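Local coordinates for protein glycosyl transferase (Staphylococcus aureus, PDB 5TZJ) that is a glycosyltransferase with a glycosyl transferase family 2 domain and a TarS linker domain, and holds uridine-diphosphate-N-acetylglucosamine in a pocket, at residues 231-236 and 286-291; 322-327 and 332-337. One frame throughout, in Å; residues are numbered along the deposited sequence.

Contact 1 (231-236 and 286-291)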
loop_
_atom_site.group_PDB
_atom_site.type_symbol
_atom_site.label_atom_id
_atom_site.label_comp_id
_atom_site.label_asym_id
_atom_site.label_seq_id
_atom_site.Cartn_x
_atom_site.Cartn_y
_atom_site.Cartn_z
ATOM N N GLU A 231 14.731 0.253 -2.168
ATOM C CA GLU A 231 14.217 -0.190 -3.459
ATOM C C GLU A 231 14.207 0.950 -4.472
ATOM O O GLU A 231 14.688 0.786 -5.603
ATOM C CB GLU A 231 12.809 -0.776 -3.289
ATOM C CG GLU A 231 12.378 -1.563 -4.469
ATOM C CD GLU A 231 13.175 -2.894 -4.582
ATOM O OE1 GLU A 231 13.477 -3.284 -5.695
ATOM O OE2 GLU A 231 13.516 -3.532 -3.546
ATOM N N ILE A 232 13.658 2.107 -4.088
ATOM C CA ILE A 232 13.577 3.239 -5.024
ATOM C C ILE A 232 14.971 3.659 -5.471
ATOM O O ILE A 232 15.240 3.824 -6.663
ATOM C CB ILE A 232 12.821 4.419 -4.385
ATOM C CG1 ILE A 232 11.315 4.095 -4.213
ATOM C CG2 ILE A 232 13.050 5.757 -5.186
ATOM C CD1 ILE A 232 10.604 4.947 -3.137
ATOM N N LEU A 233 15.871 3.839 -4.517
ATOM C CA LEU A 233 17.195 4.360 -4.835
ATOM C C LEU A 233 18.012 3.359 -5.637
ATOM O O LEU A 233 18.971 3.747 -6.323
ATOM C CB LEU A 233 17.889 4.774 -3.530
ATOM C CG LEU A 233 17.288 6.083 -3.013
ATOM C CD1 LEU A 233 17.811 6.387 -1.636
ATOM C CD2 LEU A 233 17.701 7.208 -3.935
ATOM N N ASN A 234 17.610 2.094 -5.645
ATOM C CA ASN A 234 18.281 1.116 -6.476
ATOM C C ASN A 234 17.547 0.831 -7.765
ATOM O O ASN A 234 18.022 0.013 -8.541
ATOM C CB ASN A 234 18.481 -0.202 -5.734
ATOM C CG ASN A 234 19.688 -0.170 -4.864
ATOM O OD1 ASN A 234 20.829 -0.320 -5.342
ATOM N ND2 ASN A 234 19.471 0.051 -3.579
ATOM N N ALA A 235 16.414 1.474 -8.027
ATOM C CA ALA A 235 15.763 1.193 -9.303
ATOM C C ALA A 235 16.645 1.603 -10.492
ATOM O O ALA A 235 17.527 2.473 -10.397
ATOM C CB ALA A 235 14.415 1.920 -9.384
ATOM N N ASP A 236 16.333 1.025 -11.649
ATOM C CA ASP A 236 17.049 1.318 -12.890
ATOM C C ASP A 236 16.413 2.525 -13.579
ATOM O O ASP A 236 15.735 2.430 -14.597
ATOM C CB ASP A 236 17.058 0.092 -13.797
ATOM C CG ASP A 236 17.935 0.277 -15.031
ATOM O OD1 ASP A 236 18.779 1.214 -15.048
ATOM O OD2 ASP A 236 17.773 -0.529 -15.987
ATOM N N PRO A 286 18.997 9.839 1.401
ATOM C CA PRO A 286 20.066 10.851 1.344
ATOM C C PRO A 286 19.488 12.232 1.628
ATOM O O PRO A 286 18.417 12.573 1.146
ATOM C CB PRO A 286 20.588 10.765 -0.099
ATOM C CG PRO A 286 20.174 9.375 -0.576
ATOM C CD PRO A 286 18.820 9.150 0.118
ATOM N N GLU A 287 20.246 13.033 2.389
ATOM C CA GLU A 287 19.798 14.353 2.826
ATOM C C GLU A 287 19.427 15.276 1.667
ATOM O O GLU A 287 18.578 16.152 1.835
ATOM C CB GLU A 287 20.900 15.002 3.667
ATOM C CG GLU A 287 20.505 16.247 4.419
ATOM C CD GLU A 287 21.717 16.841 5.184
ATOM O OE1 GLU A 287 22.316 16.124 6.018
ATOM O OE2 GLU A 287 22.105 18.006 4.904
ATOM N N ARG A 288 20.032 15.106 0.493
ATOM C CA ARG A 288 19.668 15.982 -0.635
ATOM C C ARG A 288 18.203 15.837 -1.023
ATOM O O ARG A 288 17.645 16.736 -1.668
ATOM C CB ARG A 288 20.544 15.662 -1.850
ATOM C CG ARG A 288 20.311 14.177 -2.395
ATOM C CD ARG A 288 21.322 13.706 -3.446
ATOM N NE ARG A 288 20.700 12.542 -4.099
ATOM C CZ ARG A 288 21.107 11.267 -3.953
ATOM N NH1 ARG A 288 22.219 10.973 -3.247
ATOM N NH2 ARG A 288 20.419 10.270 -4.531
ATOM N N VAL A 289 17.564 14.727 -0.634
ATOM C CA VAL A 289 16.185 14.511 -1.021
ATOM C C VAL A 289 15.272 15.432 -0.238
ATOM O O VAL A 289 14.154 15.716 -0.685
ATOM C CB VAL A 289 15.800 13.026 -0.802
ATOM C CG1 VAL A 289 14.317 12.786 -1.119
ATOM C CG2 VAL A 289 16.712 12.116 -1.611
ATOM N N ASP A 290 15.722 15.900 0.936
ATOM C CA ASP A 290 14.843 16.676 1.807
ATOM C C ASP A 290 14.392 17.951 1.118
ATOM O O ASP A 290 13.265 18.418 1.333
ATOM C CB ASP A 290 15.569 17.036 3.106
ATOM C CG ASP A 290 15.916 15.815 3.980
ATOM O OD1 ASP A 290 15.734 14.662 3.490
ATOM O OD2 ASP A 290 16.444 16.021 5.129
ATOM N N ALA A 291 15.249 18.496 0.257
ATOM C CA ALA A 291 14.962 19.715 -0.498
ATOM C C ALA A 291 13.819 19.503 -1.468
ATOM O O ALA A 291 13.199 20.489 -1.910
ATOM C CB ALA A 291 16.221 20.179 -1.280
#

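Contact 2 (322-327 and 332-337)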
loop_
_atom_site.group_PDB
_atom_site.type_symbol
_atom_site.label_atom_id
_atom_site.label_comp_id
_atom_site.label_asym_id
_atom_site.label_seq_id
_atom_site.Cartn_x
_atom_site.Cartn_y
_atom_site.Cartn_z
ATOM N N GLY A 322 0.574 25.904 16.704
ATOM C CA GLY A 322 0.806 27.139 15.958
ATOM C C GLY A 322 1.608 28.148 16.753
ATOM O O GLY A 322 1.381 29.365 16.626
ATOM N N GLN A 323 2.538 27.669 17.563
ATOM C CA GLN A 323 3.403 28.460 18.428
ATOM C C GLN A 323 4.843 28.079 18.110
ATOM O O GLN A 323 5.229 26.911 18.252
ATOM C CB GLN A 323 3.123 28.153 19.899
ATOM C CG GLN A 323 1.659 28.325 20.293
ATOM C CD GLN A 323 1.339 29.768 20.406
ATOM O OE1 GLN A 323 2.157 30.545 20.941
ATOM N NE2 GLN A 323 0.176 30.171 19.868
ATOM N N TYR A 324 5.658 29.039 17.715
ATOM C CA TYR A 324 7.023 28.706 17.316
ATOM C C TYR A 324 8.007 29.494 18.172
ATOM O O TYR A 324 7.696 30.593 18.630
ATOM C CB TYR A 324 7.222 28.991 15.801
ATOM C CG TYR A 324 6.178 28.271 14.948
ATOM C CD1 TYR A 324 6.227 26.881 14.804
ATOM C CD2 TYR A 324 5.115 28.949 14.382
ATOM C CE1 TYR A 324 5.282 26.199 14.077
ATOM C CE2 TYR A 324 4.170 28.287 13.633
ATOM C CZ TYR A 324 4.262 26.892 13.498
ATOM O OH TYR A 324 3.336 26.202 12.758
ATOM N N TYR A 325 9.213 28.954 18.331
ATOM C CA TYR A 325 10.252 29.661 19.066
ATOM C C TYR A 325 10.589 31.004 18.404
ATOM O O TYR A 325 10.520 32.059 19.044
ATOM C CB TYR A 325 11.497 28.780 19.178
ATOM C CG TYR A 325 12.666 29.504 19.811
ATOM C CD1 TYR A 325 12.657 29.842 21.165
ATOM C CD2 TYR A 325 13.777 29.830 19.063
ATOM C CE1 TYR A 325 13.748 30.501 21.749
ATOM C CE2 TYR A 325 14.858 30.490 19.631
ATOM C CZ TYR A 325 14.848 30.816 20.956
ATOM O OH TYR A 325 15.942 31.471 21.470
ATOM N N ARG A 326 10.952 30.985 17.119
ATOM C CA ARG A 326 11.026 32.221 16.326
ATOM C C ARG A 326 10.543 31.915 14.925
ATOM O O ARG A 326 10.684 30.786 14.444
ATOM C CB ARG A 326 12.439 32.794 16.194
ATOM C CG ARG A 326 13.123 33.047 17.504
ATOM C CD ARG A 326 13.636 34.441 17.589
ATOM N NE ARG A 326 14.435 34.664 18.794
ATOM C CZ ARG A 326 13.936 34.781 20.024
ATOM N NH1 ARG A 326 12.626 34.665 20.236
ATOM N NH2 ARG A 326 14.750 35.008 21.050
ATOM N N PHE A 327 9.997 32.927 14.259
ATOM C CA PHE A 327 9.743 32.712 12.844
ATOM C C PHE A 327 9.589 34.053 12.149
ATOM O O PHE A 327 9.230 35.067 12.759
ATOM C CB PHE A 327 8.494 31.854 12.593
ATOM C CG PHE A 327 7.182 32.536 13.001
ATOM C CD1 PHE A 327 6.858 32.701 14.333
ATOM C CD2 PHE A 327 6.305 33.014 12.047
ATOM C CE1 PHE A 327 5.680 33.271 14.719
ATOM C CE2 PHE A 327 5.114 33.629 12.428
ATOM C CZ PHE A 327 4.810 33.776 13.761
ATOM N N GLY A 332 4.587 34.976 2.104
ATOM C CA GLY A 332 3.395 34.318 2.606
ATOM C C GLY A 332 3.612 32.946 3.243
ATOM O O GLY A 332 2.627 32.284 3.577
ATOM N N LYS A 333 4.859 32.515 3.449
ATOM C CA LYS A 333 5.187 31.246 4.092
ATOM C C LYS A 333 6.029 31.493 5.349
ATOM O O LYS A 333 6.501 32.613 5.604
ATOM C CB LYS A 333 5.924 30.332 3.107
ATOM C CG LYS A 333 5.126 30.068 1.852
ATOM C CD LYS A 333 5.914 29.187 0.944
ATOM C CE LYS A 333 5.456 29.298 -0.484
ATOM N NZ LYS A 333 6.592 28.831 -1.355
ATOM N N LEU A 334 6.200 30.450 6.169
ATOM C CA LEU A 334 6.935 30.621 7.425
ATOM C C LEU A 334 8.366 30.091 7.312
ATOM O O LEU A 334 8.597 28.963 6.863
ATOM C CB LEU A 334 6.226 29.917 8.582
ATOM C CG LEU A 334 4.783 30.331 8.859
ATOM C CD1 LEU A 334 4.287 29.543 10.023
ATOM C CD2 LEU A 334 4.666 31.841 9.111
ATOM N N ASN A 335 9.314 30.873 7.824
ATOM C CA ASN A 335 10.690 30.443 8.035
ATOM C C ASN A 335 10.825 30.279 9.551
ATOM O O ASN A 335 10.842 31.264 10.300
ATOM C CB ASN A 335 11.716 31.454 7.474
ATOM C CG ASN A 335 11.619 31.664 5.978
ATOM O OD1 ASN A 335 10.968 30.913 5.243
ATOM N ND2 ASN A 335 12.303 32.698 5.504
ATOM N N ILE A 336 10.916 29.034 10.012
ATOM C CA ILE A 336 10.734 28.728 11.422
ATOM C C ILE A 336 12.018 28.177 12.002
ATOM O O ILE A 336 12.632 27.263 11.419
ATOM C CB ILE A 336 9.611 27.696 11.633
ATOM C CG1 ILE A 336 8.326 28.210 11.018
ATOM C CG2 ILE A 336 9.488 27.374 13.124
ATOM C CD1 ILE A 336 7.327 27.119 10.848
ATOM N N GLN A 337 12.385 28.702 13.166
ATOM C CA GLN A 337 13.357 28.097 14.077
ATOM C C GLN A 337 12.569 27.496 15.243
ATOM O O GLN A 337 11.889 28.237 15.978
ATOM C CB GLN A 337 14.335 29.151 14.595
ATOM C CG GLN A 337 15.427 28.623 15.533
ATOM C CD GLN A 337 16.329 29.771 16.087
ATOM O OE1 GLN A 337 15.832 30.834 16.448
ATOM N NE2 GLN A 337 17.633 29.541 16.137
#

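Contact 1 (231-236 and 286-291)
Leu233 and Pro286 meet end to end across a small surface contact: CD1 of Leu233 lies 3.4 Å from CD of Pro286, tighter than usual for two carbons, while CG of the proline ring stands farther off at 4.0 Å from the same methyl. The second leucine methyl serves another neighbour. CD2 of Leu233 comes within 4.1 Å of NH2 of Arg288, approaching the guanidinium obliquely, as the two side chains run past each other in opposite directions. No hydrogen bond joins the segments, so the meeting is one of apolar surfaces with a charged group at its margin.

The arginine is positioned by its own segment and by a nearby helix. Its CG sits between the backbone N and the carbonyl carbon (chi1 64°), and from there the chain extends to NE, placing the guanidinium against CB of Pro286, which lies over one face toward its rim. NE forms a salt bridge with Asp243, and NH2 has a long, weak ion pair with Glu239. Leu233 also packs on Asp243 and Leu246, so helix 239-256 touches both Leu233 and Arg288. Within 286-291, Val289 N bonds to Pro286 O at 2.9 Å, tying the proline to the turn that follows it.

The arrangement belongs to the largely helical linker region: the last turn of helix 218-233 touches the loop between helices 271-282 and 298-305, with helix 239-256 bridging them.

Contact 2 (322-327 and 332-337)
Ile336 packs against Tyr324 and Phe327: CG2 and CD1 both meet the tyrosine, while CG1 lies by CB of the phenylalanine. CB branches into CG2, which touches CD1 of Tyr324 at 3.7 Å and also lies near Arg326 O, and CG1, which is 4.0 Å from CB of Phe327. Beyond CG1, CD1 rests over one face of the Tyr324 ring in a CH-pi contact, 4.0 Å from the centroid and 14° off the normal. With CG1 anti to the carbonyl carbon (chi1 -57°) and the chain nearly extended at chi2, the two ends of the branch reach the same ring.

Leu334 also splits its methyls: CD1 meets CE2 of Tyr324, the side chains crossing at about a right angle, and CD2 reaches CD2 of Phe327 at 3.6 Å. The other side of the sheet carries Arg326 and Gln337. Their backbones form an antiparallel hydrogen-bonded pair, with Arg326 N to Gln337 O at 3.1 Å and Gln337 N to Arg326 O at 3.0 Å. Phe327 and Ile336 follow as a non-hydrogen-bonded pair. Gln337 runs alongside Tyr325, its OE1 3.3 Å from CE2 at the ring edge, the amide and ring planes 61° apart; its NE2 bonds to Glu342 O.

The Arg326-Gln337 pair lies at the open end of the hairpin 326-330/333-337, with Leu334 nearer its turn. Strand 344-348 flanks 333-337 on its other edge, completing a three-stranded antiparallel sheet. A Schellman motif with Gly322 ends helix 309-321, and Tyr324 packs back on Ser318 and Tyr319 of that helix.

Overall arrangement
Both contacts lie at the surface, but they join different elements and share none. Contact 1 brings together a helix end and an interhelical loop well separated in sequence, its centre about 19 Å from that of the chain; contact 2 pairs adjacent strands of a hairpin near the C-terminal end of the model, its centre about 34 Å from that of the chain. Their centres are about 28 Å apart and their nearest atoms about 11 Å, and contact 1 closes along the chain before contact 2 opens. The chemistry follows the place: contact 1 is small and lacks cross-segment hydrogen bonds, whereas contact 2 buries nearly four times the area and combines backbone pairing with aromatic packing.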